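Local coordinates for protein tryptophan halogenase (Shewanella frigidimarina, PDB 2PYX) that probably acts as a flavin-dependent monooxygenase of the tryptophan halogenase family, binding FAD and using it in the halogenation of a tryptophan-like substrate, at residues A18-A23 / H184-L189; S199-N204 / E210-K215; T277-G282 / F314-V319; W401-D406 / Q451-K456. One frame throughout, in Å; residues are numbered along the deposited sequence.

The four contacts are separate patches of one chain, none touching another. Interactions 1 and 2 lie on the same side of the chain's centre, their centres about 23 Å apart, in the part built round the Rossmann-type nucleotide-binding sheet; segment 18-23 of interaction 1 begins at A18, a predicted FAD residue that does not itself touch the other segment, and in interaction 2 the side chain of L212 is about 4 Å from that of V198, another predicted FAD residue. Interaction 3 sits across the centre, about 38 Å from interaction 1 between centres, away from the predicted sites. Interaction 4 lies near the predicted tryptophan site: the side chains of Q403 and E361 are about 10 Å apart.

Interaction 1. Residues A18-A23 / H184-L189; sequences AGWITA and HCTQKL
Helices 16-31 and 174-187 approach closest, within these segments, at A23 and C185, whose CA atoms are 7.0 Å apart, and no hydrogen bond crosses between them. The first is the helix after strand 9-13 of the Rossmann-type fold; G19 falls in a glycine-rich run consistent with the GxGxxG pattern and A18 in the predicted FAD site, although the contact lies away from the annotated sites and A18 takes no part in it. The indole of W20 carries most of the meeting. With chi1 at -67°, its CG stands beside the backbone N and anti to the carbonyl carbon, and the six-membered ring reaches across to C185 and T186. CB of C185 rests 3.7 Å from W20 CZ3, while CG2 of T186 lies 3.7 Å from W20 CH2, the methylene and the methyl both approaching the ring obliquely. The sulfur of C185 keeps to the rim: SG is 5.3 Å from the centroid of the six-membered ring of W20 and 75° off its normal, a cysteine sulfur-aromatic contact at the edge. Further along, SG of C185 lies 4.4 Å from CB of A23. The hydroxyl of T186 is engaged within its own helix, bonding to the carbonyl of T182. Beyond the two segments, L181 and T182 extend the surface that W20 packs against, and H193 meets the indole edge-to-face, so the ring is wedged between helix 174-187 and the central sheet. On the first helix, T22 N and T22 OG1 grip A18 O from opposite faces of its carbonyl plane, with T22 OG1 2.7 Å from A18 O.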
loop_
_atom_site.group_PDB
_atom_site.type_symbol
_atom_site.label_atom_id
_atom_site.label_comp_id
_atom_site.label_asym_id
_atom_site.label_seq_id
_atom_site.Cartn_x
_atom_site.Cartn_y
_atom_site.Cartn_z
ATOM N N ALA A 18 -5.138 -10.729 3.384
ATOM C CA ALA A 18 -4.217 -11.483 2.523
ATOM C C ALA A 18 -4.884 -12.728 1.949
ATOM O O ALA A 18 -4.888 -12.982 0.739
ATOM C CB ALA A 18 -2.950 -11.833 3.289
ATOM N N GLY A 19 -5.530 -13.494 2.821
ATOM C CA GLY A 19 -6.141 -14.725 2.396
ATOM C C GLY A 19 -7.353 -14.535 1.534
ATOM O O GLY A 19 -7.492 -15.191 0.483
ATOM N N TRP A 20 -8.225 -13.604 1.945
ATOM C CA TRP A 20 -9.466 -13.417 1.190
ATOM C C TRP A 20 -9.296 -12.661 -0.120
ATOM O O TRP A 20 -9.975 -12.952 -1.098
ATOM C CB TRP A 20 -10.564 -12.807 2.039
ATOM C CG TRP A 20 -11.007 -13.750 3.108
ATOM C CD1 TRP A 20 -10.727 -13.671 4.454
ATOM C CD2 TRP A 20 -11.749 -14.940 2.921
ATOM N NE1 TRP A 20 -11.284 -14.740 5.114
ATOM C CE2 TRP A 20 -11.915 -15.532 4.197
ATOM C CE3 TRP A 20 -12.298 -15.582 1.806
ATOM C CZ2 TRP A 20 -12.597 -16.735 4.372
ATOM C CZ3 TRP A 20 -12.994 -16.744 1.995
ATOM C CH2 TRP A 20 -13.128 -17.315 3.280
ATOM N N ILE A 21 -8.356 -11.723 -0.178
ATOM C CA ILE A 21 -8.102 -11.111 -1.489
ATOM C C ILE A 21 -7.564 -12.168 -2.451
ATOM O O ILE A 21 -7.933 -12.206 -3.632
ATOM C CB ILE A 21 -7.156 -9.907 -1.383
ATOM C CG1 ILE A 21 -7.916 -8.715 -0.777
ATOM C CG2 ILE A 21 -6.557 -9.527 -2.758
ATOM C CD1 ILE A 21 -7.010 -7.557 -0.360
ATOM N N THR A 22 -6.678 -13.027 -1.943
ATOM C CA THR A 22 -6.136 -14.098 -2.771
ATOM C C THR A 22 -7.263 -15.006 -3.268
ATOM O O THR A 22 -7.338 -15.353 -4.429
ATOM C CB THR A 22 -5.057 -14.913 -2.020
ATOM O OG1 THR A 22 -4.004 -14.023 -1.608
ATOM C CG2 THR A 22 -4.487 -16.011 -2.895
ATOM N N ALA A 23 -8.108 -15.470 -2.350
ATOM C CA ALA A 23 -9.205 -16.358 -2.726
ATOM C C ALA A 23 -10.083 -15.738 -3.799
ATOM O O ALA A 23 -10.432 -16.373 -4.790
ATOM C CB ALA A 23 -10.033 -16.689 -1.499
ATOM N N HIS A 184 -18.532 -12.611 0.466
ATOM C CA HIS A 184 -18.578 -12.662 -0.973
ATOM C C HIS A 184 -17.935 -13.925 -1.525
ATOM O O HIS A 184 -18.481 -14.593 -2.405
ATOM C CB HIS A 184 -17.893 -11.445 -1.517
ATOM C CG HIS A 184 -17.900 -11.367 -3.001
ATOM N ND1 HIS A 184 -18.971 -10.864 -3.717
ATOM C CD2 HIS A 184 -16.965 -11.723 -3.912
ATOM C CE1 HIS A 184 -18.684 -10.911 -5.007
ATOM N NE2 HIS A 184 -17.477 -11.433 -5.154
ATOM N N CYS A 185 -16.757 -14.269 -1.024
ATOM C CA CYS A 185 -16.030 -15.390 -1.609
ATOM C C CYS A 185 -16.687 -16.739 -1.378
ATOM O O CYS A 185 -16.664 -17.614 -2.229
ATOM C CB CYS A 185 -14.613 -15.476 -1.072
ATOM S SG CYS A 185 -13.545 -14.120 -1.692
ATOM N N THR A 186 -17.268 -16.911 -0.185
ATOM C CA THR A 186 -17.904 -18.177 0.155
ATOM C C THR A 186 -19.299 -18.304 -0.444
ATOM O O THR A 186 -19.690 -19.395 -0.897
ATOM C CB THR A 186 -17.955 -18.416 1.680
ATOM O OG1 THR A 186 -18.728 -17.407 2.303
ATOM C CG2 THR A 186 -16.558 -18.414 2.275
ATOM N N GLN A 187 -20.033 -17.191 -0.488
ATOM C CA GLN A 187 -21.447 -17.245 -0.936
ATOM C C GLN A 187 -21.650 -17.011 -2.427
ATOM O O GLN A 187 -22.627 -17.480 -3.002
ATOM C CB GLN A 187 -22.314 -16.278 -0.128
ATOM C CG GLN A 187 -22.209 -16.493 1.417
ATOM C CD GLN A 187 -22.423 -17.960 1.853
ATOM O OE1 GLN A 187 -23.531 -18.500 1.707
ATOM N NE2 GLN A 187 -21.361 -18.617 2.359
ATOM N N LYS A 188 -20.699 -16.335 -3.066
ATOM C CA LYS A 188 -20.812 -16.046 -4.471
ATOM C C LYS A 188 -19.699 -16.655 -5.327
ATOM O O LYS A 188 -19.943 -16.966 -6.502
ATOM C CB LYS A 188 -20.871 -14.550 -4.666
ATOM C CG LYS A 188 -22.095 -13.869 -3.993
ATOM C CD LYS A 188 -22.038 -12.378 -4.251
ATOM C CE LYS A 188 -23.284 -11.605 -3.821
ATOM N NZ LYS A 188 -23.190 -10.131 -4.242
ATOM N N LEU A 189 -18.506 -16.863 -4.759
ATOM C CA LEU A 189 -17.369 -17.361 -5.550
ATOM C C LEU A 189 -16.962 -18.792 -5.244
ATOM O O LEU A 189 -15.975 -19.266 -5.769
ATOM C CB LEU A 189 -16.154 -16.430 -5.400
ATOM C CG LEU A 189 -16.342 -14.967 -5.785
ATOM C CD1 LEU A 189 -15.023 -14.247 -5.636
ATOM C CD2 LEU A 189 -16.867 -14.829 -7.182
#

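Interaction 2. Residues S199-N204 / E210-K215; sequences SQIINN and EKLITK
I213 O takes two backbone donors from the facing strand: S199 N at 2.7 Å, nearly in line with the carbonyl, and Q200 N at 3.1 Å, in the carbonyl plane on a lone pair. This is a classic beta bulge, and a second one faces I202, whose O accepts E210 N at 2.7 Å and, weakly, K211 N. Between the bulges, I213 N bonds to Q200 O, and I202 N to K211 O. Q200 with I213 and I202 with K211 are thus hydrogen-bonded antiparallel pairs; I201 with L212 is a non-hydrogen-bonded one. Outside the pair, the amine of K211 forms a salt bridge with E219.

On the face carrying Q200, I202, K211 and I213, CG1 of I202 meets CG1 of I213 at 3.8 Å. On its K211 side, CB of I202 sits 3.8 Å from CG of K211. Replacing I202 by an alanine would probably leave CG1 of I213 without this neighbour and open a gap beside that side chain. Alongside, the extended Q200 chain runs with I213, its OE1 3.4 Å from I213 CD1. On the other face CD2 of L212 touches CG2 of I201 at 3.9 Å, and L212 also packs on I11 and V13 of strand 9-13. The whole is a beta hairpin, bulged twice, whose second strand pairs onward with strand 219-221 in a three-stranded antiparallel sheet.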
loop_
_atom_site.group_PDB
_atom_site.type_symbol
_atom_site.label_atom_id
_atom_site.label_comp_id
_atom_site.label_asym_id
_atom_site.label_seq_id
_atom_site.Cartn_x
_atom_site.Cartn_y
_atom_site.Cartn_z
ATOM N N SER A 199 -2.357 -28.907 12.428
ATOM C CA SER A 199 -1.533 -29.631 13.388
ATOM C C SER A 199 -0.241 -30.154 12.779
ATOM O O SER A 199 0.790 -30.207 13.456
ATOM C CB SER A 199 -2.323 -30.793 13.983
ATOM O OG SER A 199 -3.417 -30.314 14.747
ATOM N N GLN A 200 -0.297 -30.605 11.534
ATOM C CA GLN A 200 0.905 -31.048 10.825
ATOM C C GLN A 200 0.890 -30.565 9.405
ATOM O O GLN A 200 -0.175 -30.483 8.791
ATOM C CB GLN A 200 1.000 -32.563 10.736
ATOM C CG GLN A 200 1.122 -33.274 12.043
ATOM C CD GLN A 200 1.068 -34.756 11.851
ATOM O OE1 GLN A 200 0.060 -35.402 12.194
ATOM N NE2 GLN A 200 2.116 -35.317 11.286
ATOM N N ILE A 201 2.081 -30.310 8.876
ATOM C CA ILE A 201 2.294 -30.033 7.473
ATOM C C ILE A 201 3.109 -31.204 6.933
ATOM O O ILE A 201 4.237 -31.463 7.402
ATOM C CB ILE A 201 3.103 -28.715 7.278
ATOM C CG1 ILE A 201 2.466 -27.597 8.104
ATOM C CG2 ILE A 201 3.260 -28.375 5.793
ATOM C CD1 ILE A 201 3.332 -26.356 8.243
ATOM N N ILE A 202 2.555 -31.901 5.950
ATOM C CA ILE A 202 3.154 -33.124 5.411
ATOM C C ILE A 202 3.731 -32.884 4.029
ATOM O O ILE A 202 3.029 -32.371 3.136
ATOM C CB ILE A 202 2.086 -34.243 5.273
ATOM C CG1 ILE A 202 1.273 -34.370 6.550
ATOM C CG2 ILE A 202 2.715 -35.562 4.850
ATOM C CD1 ILE A 202 2.072 -34.638 7.731
ATOM N N ASN A 203 4.980 -33.288 3.830
ATOM C CA ASN A 203 5.608 -33.171 2.545
ATOM C C ASN A 203 5.528 -34.451 1.772
ATOM O O ASN A 203 5.402 -35.529 2.356
ATOM C CB ASN A 203 7.079 -32.794 2.720
ATOM C CG ASN A 203 7.265 -31.347 3.193
ATOM O OD1 ASN A 203 6.317 -30.544 3.228
ATOM N ND2 ASN A 203 8.501 -31.013 3.566
ATOM N N ASN A 204 5.610 -34.332 0.453
ATOM C CA ASN A 204 5.867 -35.496 -0.385
ATOM C C ASN A 204 7.380 -35.770 -0.462
ATOM O O ASN A 204 8.203 -35.078 0.159
ATOM C CB ASN A 204 5.237 -35.339 -1.764
ATOM C CG ASN A 204 5.922 -34.295 -2.640
ATOM O OD1 ASN A 204 7.020 -33.811 -2.364
ATOM N ND2 ASN A 204 5.259 -33.960 -3.731
ATOM N N GLU A 210 2.298 -31.590 0.663
ATOM C CA GLU A 210 1.314 -32.502 0.075
ATOM C C GLU A 210 -0.053 -32.329 0.717
ATOM O O GLU A 210 -1.088 -32.342 0.059
ATOM C CB GLU A 210 1.800 -33.931 0.308
ATOM C CG GLU A 210 0.844 -34.991 -0.082
ATOM C CD GLU A 210 1.450 -36.333 0.182
ATOM O OE1 GLU A 210 2.205 -36.792 -0.695
ATOM O OE2 GLU A 210 1.230 -36.869 1.294
ATOM N N LYS A 211 -0.079 -32.176 2.019
ATOM C CA LYS A 211 -1.325 -32.090 2.722
ATOM C C LYS A 211 -1.132 -31.512 4.097
ATOM O O LYS A 211 -0.009 -31.452 4.615
ATOM C CB LYS A 211 -2.030 -33.461 2.781
ATOM C CG LYS A 211 -1.313 -34.484 3.612
ATOM C CD LYS A 211 -1.967 -35.845 3.457
ATOM C CE LYS A 211 -1.200 -36.937 4.193
ATOM N NZ LYS A 211 -1.778 -38.286 3.835
ATOM N N LEU A 212 -2.230 -31.018 4.653
ATOM C CA LEU A 212 -2.261 -30.500 5.998
ATOM C C LEU A 212 -3.148 -31.395 6.824
ATOM O O LEU A 212 -4.193 -31.814 6.361
ATOM C CB LEU A 212 -2.808 -29.082 6.041
ATOM C CG LEU A 212 -2.106 -28.108 5.115
ATOM C CD1 LEU A 212 -2.785 -26.760 5.253
ATOM C CD2 LEU A 212 -0.626 -27.991 5.458
ATOM N N ILE A 213 -2.701 -31.710 8.038
ATOM C CA ILE A 213 -3.536 -32.450 8.948
ATOM C C ILE A 213 -4.063 -31.431 9.929
ATOM O O ILE A 213 -3.291 -30.776 10.643
ATOM C CB ILE A 213 -2.791 -33.609 9.636
ATOM C CG1 ILE A 213 -1.973 -34.391 8.615
ATOM C CG2 ILE A 213 -3.818 -34.485 10.268
ATOM C CD1 ILE A 213 -1.436 -35.703 9.107
ATOM N N THR A 214 -5.374 -31.219 9.874
ATOM C CA THR A 214 -6.042 -30.255 10.723
ATOM C C THR A 214 -6.363 -30.878 12.066
ATOM O O THR A 214 -6.308 -32.105 12.222
ATOM C CB THR A 214 -7.339 -29.647 10.107
ATOM O OG1 THR A 214 -8.373 -30.639 9.980
ATOM C CG2 THR A 214 -7.028 -29.018 8.730
ATOM N N LYS A 215 -6.660 -30.019 13.035
ATOM C CA LYS A 215 -6.952 -30.491 14.386
ATOM C C LYS A 215 -8.294 -31.246 14.461
ATOM O O LYS A 215 -8.393 -32.263 15.170
ATOM C CB LYS A 215 -6.931 -29.320 15.358
ATOM C CG LYS A 215 -7.052 -29.740 16.806
ATOM C CD LYS A 215 -6.599 -28.647 17.740
ATOM C CE LYS A 215 -6.572 -29.170 19.167
ATOM N NZ LYS A 215 -6.121 -28.131 20.149
#

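Interaction 3. Residues T277-G282 / F314-V319; sequences TAQPNG and FNYLGV
Van der Waals contact joins T277 and Q279 to the ring of Y316. OG1 of T277 lies at the ring's edge, near its plane, 3.9 Å from Y316 CE1, and CB of T277 is almost as close to the same carbon. The Q279 amide comes in from another direction, NE2 4.1 Å from Y316 CD1, with the amide and ring planes 85° apart. Y316 reaches the strand because its CG is anti to the backbone N (chi1 172°), which carries the ring off the helix.

No direct hydrogen bond crosses the gap, but one water does the bridging: it lies 2.7 Å from T277 OG1 and gives a hydrogen to Y316 OH at 2.8 Å. The same phenol oxygen is also bonded to D286. Within the strand segment, the bent Q279 chain turns its amide back so that NE2 donates to T277 O at 3.2 Å, from above the carbonyl plane. An alanine in place of Q279 would probably leave T277 O without that donor and uncover the CD1 side of the Y316 ring.

Q279 also opens a type I turn to G282, through which strand 274-279 turns into strand 282-288. NE1 of W423 in helix 421-425 is hydrogen-bonded to Q279 O. Helix 306-317, closed by a Schellman motif at G318, packs against this sheet: Y316 rests on I284 of strand 282-288 and on V295 of strand 292-299.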
loop_
_atom_site.group_PDB
_atom_site.type_symbol
_atom_site.label_atom_id
_atom_site.label_comp_id
_atom_site.label_asym_id
_atom_site.label_seq_id
_atom_site.Cartn_x
_atom_site.Cartn_y
_atom_site.Cartn_z
ATOM N N THR A 277 3.282 12.833 9.573
ATOM C CA THR A 277 3.907 13.995 10.181
ATOM C C THR A 277 5.160 13.512 10.899
ATOM O O THR A 277 5.098 12.757 11.876
ATOM C CB THR A 277 2.940 14.716 11.178
ATOM O OG1 THR A 277 1.719 15.037 10.507
ATOM C CG2 THR A 277 3.581 15.966 11.695
ATOM N N ALA A 278 6.297 13.983 10.436
ATOM C CA ALA A 278 7.587 13.590 10.977
ATOM C C ALA A 278 7.741 14.072 12.411
ATOM O O ALA A 278 7.275 15.164 12.748
ATOM C CB ALA A 278 8.743 14.114 10.134
ATOM N N GLN A 279 8.400 13.229 13.206
ATOM C CA GLN A 279 8.657 13.447 14.630
ATOM C C GLN A 279 10.160 13.288 14.873
ATOM O O GLN A 279 10.906 12.956 13.918
ATOM C CB GLN A 279 7.841 12.458 15.462
ATOM C CG GLN A 279 6.360 12.439 15.180
ATOM C CD GLN A 279 5.679 13.751 15.527
ATOM O OE1 GLN A 279 5.984 14.360 16.580
ATOM N NE2 GLN A 279 4.763 14.214 14.652
ATOM N N PRO A 280 10.646 13.535 16.112
ATOM C CA PRO A 280 12.087 13.406 16.343
ATOM C C PRO A 280 12.696 12.040 16.022
ATOM O O PRO A 280 13.879 12.009 15.653
ATOM C CB PRO A 280 12.232 13.778 17.825
ATOM C CG PRO A 280 11.093 14.740 18.053
ATOM C CD PRO A 280 9.952 14.146 17.275
ATOM N N ASN A 281 11.915 10.975 16.190
ATOM C CA ASN A 281 12.429 9.623 16.072
ATOM C C ASN A 281 11.579 8.709 15.209
ATOM O O ASN A 281 11.604 7.489 15.401
ATOM C CB ASN A 281 12.661 9.027 17.469
ATOM C CG ASN A 281 13.750 9.747 18.192
ATOM O OD1 ASN A 281 14.894 9.680 17.794
ATOM N ND2 ASN A 281 13.404 10.456 19.264
ATOM N N GLY A 282 10.847 9.301 14.274
ATOM C CA GLY A 282 9.987 8.545 13.390
ATOM C C GLY A 282 8.939 9.463 12.782
ATOM O O GLY A 282 9.219 10.616 12.489
ATOM N N PHE A 314 1.128 11.411 22.278
ATOM C CA PHE A 314 0.081 12.153 23.000
ATOM C C PHE A 314 0.164 13.645 22.699
ATOM O O PHE A 314 -0.875 14.313 22.635
ATOM C CB PHE A 314 0.146 11.877 24.514
ATOM C CG PHE A 314 -0.309 10.510 24.921
ATOM C CD1 PHE A 314 -0.840 9.601 24.009
ATOM C CD2 PHE A 314 -0.221 10.105 26.249
ATOM C CE1 PHE A 314 -1.258 8.339 24.403
ATOM C CE2 PHE A 314 -0.656 8.852 26.638
ATOM C CZ PHE A 314 -1.183 7.974 25.730
ATOM N N ASN A 315 1.363 14.183 22.539
ATOM C CA ASN A 315 1.545 15.564 22.113
ATOM C C ASN A 315 0.872 15.813 20.776
ATOM O O ASN A 315 0.203 16.826 20.569
ATOM C CB ASN A 315 3.008 15.971 22.066
ATOM C CG ASN A 315 3.647 16.075 23.440
ATOM O OD1 ASN A 315 2.955 16.127 24.457
ATOM N ND2 ASN A 315 4.980 16.090 23.472
ATOM N N TYR A 316 1.056 14.893 19.827
ATOM C CA TYR A 316 0.431 15.044 18.506
ATOM C C TYR A 316 -1.088 15.072 18.619
ATOM O O TYR A 316 -1.761 15.805 17.869
ATOM C CB TYR A 316 0.889 13.888 17.582
ATOM C CG TYR A 316 0.176 13.826 16.244
ATOM C CD1 TYR A 316 0.671 14.487 15.126
ATOM C CD2 TYR A 316 -0.996 13.100 16.102
ATOM C CE1 TYR A 316 0.018 14.412 13.912
ATOM C CE2 TYR A 316 -1.666 13.029 14.865
ATOM C CZ TYR A 316 -1.153 13.720 13.798
ATOM O OH TYR A 316 -1.778 13.680 12.555
ATOM N N LEU A 317 -1.626 14.251 19.522
ATOM C CA LEU A 317 -3.078 14.172 19.753
ATOM C C LEU A 317 -3.597 15.373 20.537
ATOM O O LEU A 317 -4.799 15.605 20.545
ATOM C CB LEU A 317 -3.448 12.893 20.500
ATOM C CG LEU A 317 -3.171 11.548 19.782
ATOM C CD1 LEU A 317 -3.373 10.357 20.722
ATOM C CD2 LEU A 317 -3.999 11.400 18.510
ATOM N N GLY A 318 -2.707 16.107 21.194
ATOM C CA GLY A 318 -3.106 17.285 21.965
ATOM C C GLY A 318 -3.722 16.913 23.301
ATOM O O GLY A 318 -4.590 17.641 23.807
ATOM N N VAL A 319 -3.296 15.795 23.883
ATOM C CA VAL A 319 -3.855 15.318 25.143
ATOM C C VAL A 319 -2.781 15.214 26.213
ATOM O O VAL A 319 -1.640 14.884 25.937
ATOM C CB VAL A 319 -4.597 13.960 24.997
ATOM C CG1 VAL A 319 -5.694 14.076 23.959
ATOM C CG2 VAL A 319 -3.650 12.808 24.628
HETATM O O HOH W 1 0.110 12.903 10.570
#

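Interaction 4. Residues W401-D406 / Q451-K456; sequences WQQIID and QDISYK
I453 is the first residue of the loop segment 451-456 to meet helix 383-413, just after the short 3-10 turn at Q451 and D452. That turn is tied elsewhere, the D452 carboxylate accepting from W443 and from S449 N. I453 extends its CD1 to within 4.1 Å of Q403 NE2, the two side chains crossing at about a right angle. Its other branch is turned to its own neighbour: CG2 of I453 lies over the centre of the Y455 ring, 4.1 Å above the plane, a CH-pi placing that probably helps to position the ring.

Past S454, Y455 is the second point of contact. Its CG sits between the backbone N and the carbonyl carbon (chi1 56°), and the ring is thereby directed at the helix, its hydroxyl leading. Y455 OH comes 3.8 Å from both CB and CD of Q403, crossing the glutamine chain at a slant, with the amide and ring planes turned 60° to one another. The direct approach is van der Waals; the polar link is a water at the ring's edge and in its plane, 2.7 Å from Y455 OH, which donates to Q403 OE1 at 2.8 Å. Q403 NE2 is in turn bonded to F460 O further along the loop, so both ends of this buried amide are satisfied and its rotation is probably fixed.

Y455 also rests on R396 and Q399, earlier turns of the same helix. A water-bridged glutamine and tyrosine thus hold the connection between helices 434-443 and 462-471 against the long helix 383-413, with the Q403 side chain about 10 Å from that of E361, the predicted L-tryptophan-binding residue.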
loop_
_atom_site.group_PDB
_atom_site.type_symbol
_atom_site.label_atom_id
_atom_site.label_comp_id
_atom_site.label_asym_id
_atom_site.label_seq_id
_atom_site.Cartn_x
_atom_site.Cartn_y
_atom_site.Cartn_z
ATOM N N TRP A 401 10.571 -5.356 -3.838
ATOM C CA TRP A 401 11.072 -5.079 -2.462
ATOM C C TRP A 401 12.257 -4.134 -2.488
ATOM O O TRP A 401 12.369 -3.240 -1.650
ATOM C CB TRP A 401 11.314 -6.372 -1.677
ATOM C CG TRP A 401 10.076 -6.807 -0.975
ATOM C CD1 TRP A 401 9.202 -7.820 -1.331
ATOM C CD2 TRP A 401 9.542 -6.220 0.198
ATOM N NE1 TRP A 401 8.190 -7.897 -0.413
ATOM C CE2 TRP A 401 8.396 -6.938 0.557
ATOM C CE3 TRP A 401 9.975 -5.174 1.032
ATOM C CZ2 TRP A 401 7.640 -6.594 1.673
ATOM C CZ3 TRP A 401 9.215 -4.861 2.150
ATOM C CH2 TRP A 401 8.070 -5.567 2.445
ATOM N N GLN A 402 13.148 -4.279 -3.448
ATOM C CA GLN A 402 14.258 -3.311 -3.553
ATOM C C GLN A 402 13.689 -1.915 -3.786
ATOM O O GLN A 402 14.168 -0.955 -3.188
ATOM C CB GLN A 402 15.263 -3.706 -4.642
ATOM C CG GLN A 402 16.348 -2.644 -4.904
ATOM C CD GLN A 402 17.370 -3.044 -5.996
ATOM O OE1 GLN A 402 18.508 -3.407 -5.702
ATOM N NE2 GLN A 402 16.958 -2.954 -7.257
ATOM N N GLN A 403 12.697 -1.790 -4.665
ATOM C CA GLN A 403 12.094 -0.509 -4.963
ATOM C C GLN A 403 11.394 0.059 -3.755
ATOM O O GLN A 403 11.485 1.278 -3.508
ATOM C CB GLN A 403 11.109 -0.609 -6.107
ATOM C CG GLN A 403 10.766 0.758 -6.629
ATOM C CD GLN A 403 9.622 0.809 -7.594
ATOM O OE1 GLN A 403 8.545 0.263 -7.358
ATOM N NE2 GLN A 403 9.832 1.590 -8.685
ATOM N N ILE A 404 10.692 -0.774 -2.986
ATOM C CA ILE A 404 9.968 -0.286 -1.804
ATOM C C ILE A 404 10.993 0.255 -0.809
ATOM O O ILE A 404 10.852 1.346 -0.276
ATOM C CB ILE A 404 9.141 -1.425 -1.180
ATOM C CG1 ILE A 404 7.914 -1.725 -2.028
ATOM C CG2 ILE A 404 8.768 -1.066 0.244
ATOM C CD1 ILE A 404 7.317 -3.049 -1.772
ATOM N N ILE A 405 12.051 -0.498 -0.534
ATOM C CA ILE A 405 13.012 -0.071 0.464
ATOM C C ILE A 405 13.664 1.256 0.030
ATOM O O ILE A 405 13.814 2.220 0.808
ATOM C CB ILE A 405 14.047 -1.143 0.786
ATOM C CG1 ILE A 405 13.383 -2.396 1.364
ATOM C CG2 ILE A 405 15.105 -0.583 1.773
ATOM C CD1 ILE A 405 12.558 -2.133 2.591
ATOM N N ASP A 406 14.031 1.325 -1.240
ATOM C CA ASP A 406 14.710 2.504 -1.732
ATOM C C ASP A 406 13.766 3.708 -1.728
ATOM O O ASP A 406 14.161 4.826 -1.378
ATOM C CB ASP A 406 15.214 2.290 -3.173
ATOM C CG ASP A 406 16.429 1.402 -3.244
ATOM O OD1 ASP A 406 16.963 0.950 -2.199
ATOM O OD2 ASP A 406 16.871 1.158 -4.420
ATOM N N GLN A 451 13.313 5.831 -17.553
ATOM C CA GLN A 451 14.577 5.162 -17.924
ATOM C C GLN A 451 15.269 4.552 -16.716
ATOM O O GLN A 451 16.174 3.702 -16.858
ATOM C CB GLN A 451 15.586 6.123 -18.578
ATOM C CG GLN A 451 15.160 6.814 -19.852
ATOM C CD GLN A 451 15.257 5.937 -21.075
ATOM O OE1 GLN A 451 15.968 4.927 -21.085
ATOM N NE2 GLN A 451 14.548 6.322 -22.130
ATOM N N ASP A 452 14.871 4.986 -15.516
ATOM C CA ASP A 452 15.471 4.502 -14.302
ATOM C C ASP A 452 14.944 3.140 -13.879
ATOM O O ASP A 452 15.525 2.541 -12.963
ATOM C CB ASP A 452 15.222 5.453 -13.129
ATOM C CG ASP A 452 15.878 6.800 -13.309
ATOM O OD1 ASP A 452 16.936 6.927 -13.986
ATOM O OD2 ASP A 452 15.288 7.743 -12.717
ATOM N N ILE A 453 13.877 2.668 -14.536
ATOM C CA ILE A 453 13.212 1.387 -14.188
ATOM C C ILE A 453 13.374 0.440 -15.397
ATOM O O ILE A 453 12.977 0.782 -16.488
ATOM C CB ILE A 453 11.709 1.636 -13.879
ATOM C CG1 ILE A 453 11.562 2.559 -12.645
ATOM C CG2 ILE A 453 10.986 0.315 -13.661
ATOM C CD1 ILE A 453 10.169 3.197 -12.418
ATOM N N SER A 454 13.948 -0.746 -15.167
ATOM C CA SER A 454 14.299 -1.658 -16.262
ATOM C C SER A 454 13.235 -2.672 -16.595
ATOM O O SER A 454 13.273 -3.289 -17.677
ATOM C CB SER A 454 15.568 -2.405 -15.933
ATOM O OG SER A 454 15.373 -3.328 -14.884
ATOM N N TYR A 455 12.307 -2.875 -15.671
ATOM C CA TYR A 455 11.380 -4.009 -15.726
ATOM C C TYR A 455 9.947 -3.518 -15.828
ATOM O O TYR A 455 9.603 -2.363 -15.526
ATOM C CB TYR A 455 11.577 -4.931 -14.492
ATOM C CG TYR A 455 11.427 -4.189 -13.177
ATOM C CD1 TYR A 455 12.522 -3.603 -12.577
ATOM C CD2 TYR A 455 10.196 -4.087 -12.532
ATOM C CE1 TYR A 455 12.405 -2.896 -11.394
ATOM C CE2 TYR A 455 10.074 -3.376 -11.331
ATOM C CZ TYR A 455 11.172 -2.804 -10.767
ATOM O OH TYR A 455 11.077 -2.085 -9.610
ATOM N N LYS A 456 9.080 -4.418 -16.273
ATOM C CA LYS A 456 7.690 -4.102 -16.509
ATOM C C LYS A 456 6.928 -3.991 -15.184
ATOM O O LYS A 456 7.268 -4.624 -14.178
ATOM C CB LYS A 456 7.066 -5.197 -17.401
ATOM C CG LYS A 456 7.600 -5.135 -18.814
ATOM C CD LYS A 456 7.575 -6.471 -19.586
ATOM C CE LYS A 456 6.201 -7.014 -19.788
ATOM N NZ LYS A 456 6.240 -8.210 -20.713
HETATM O O HOH W 2 8.650 -2.241 -8.528
#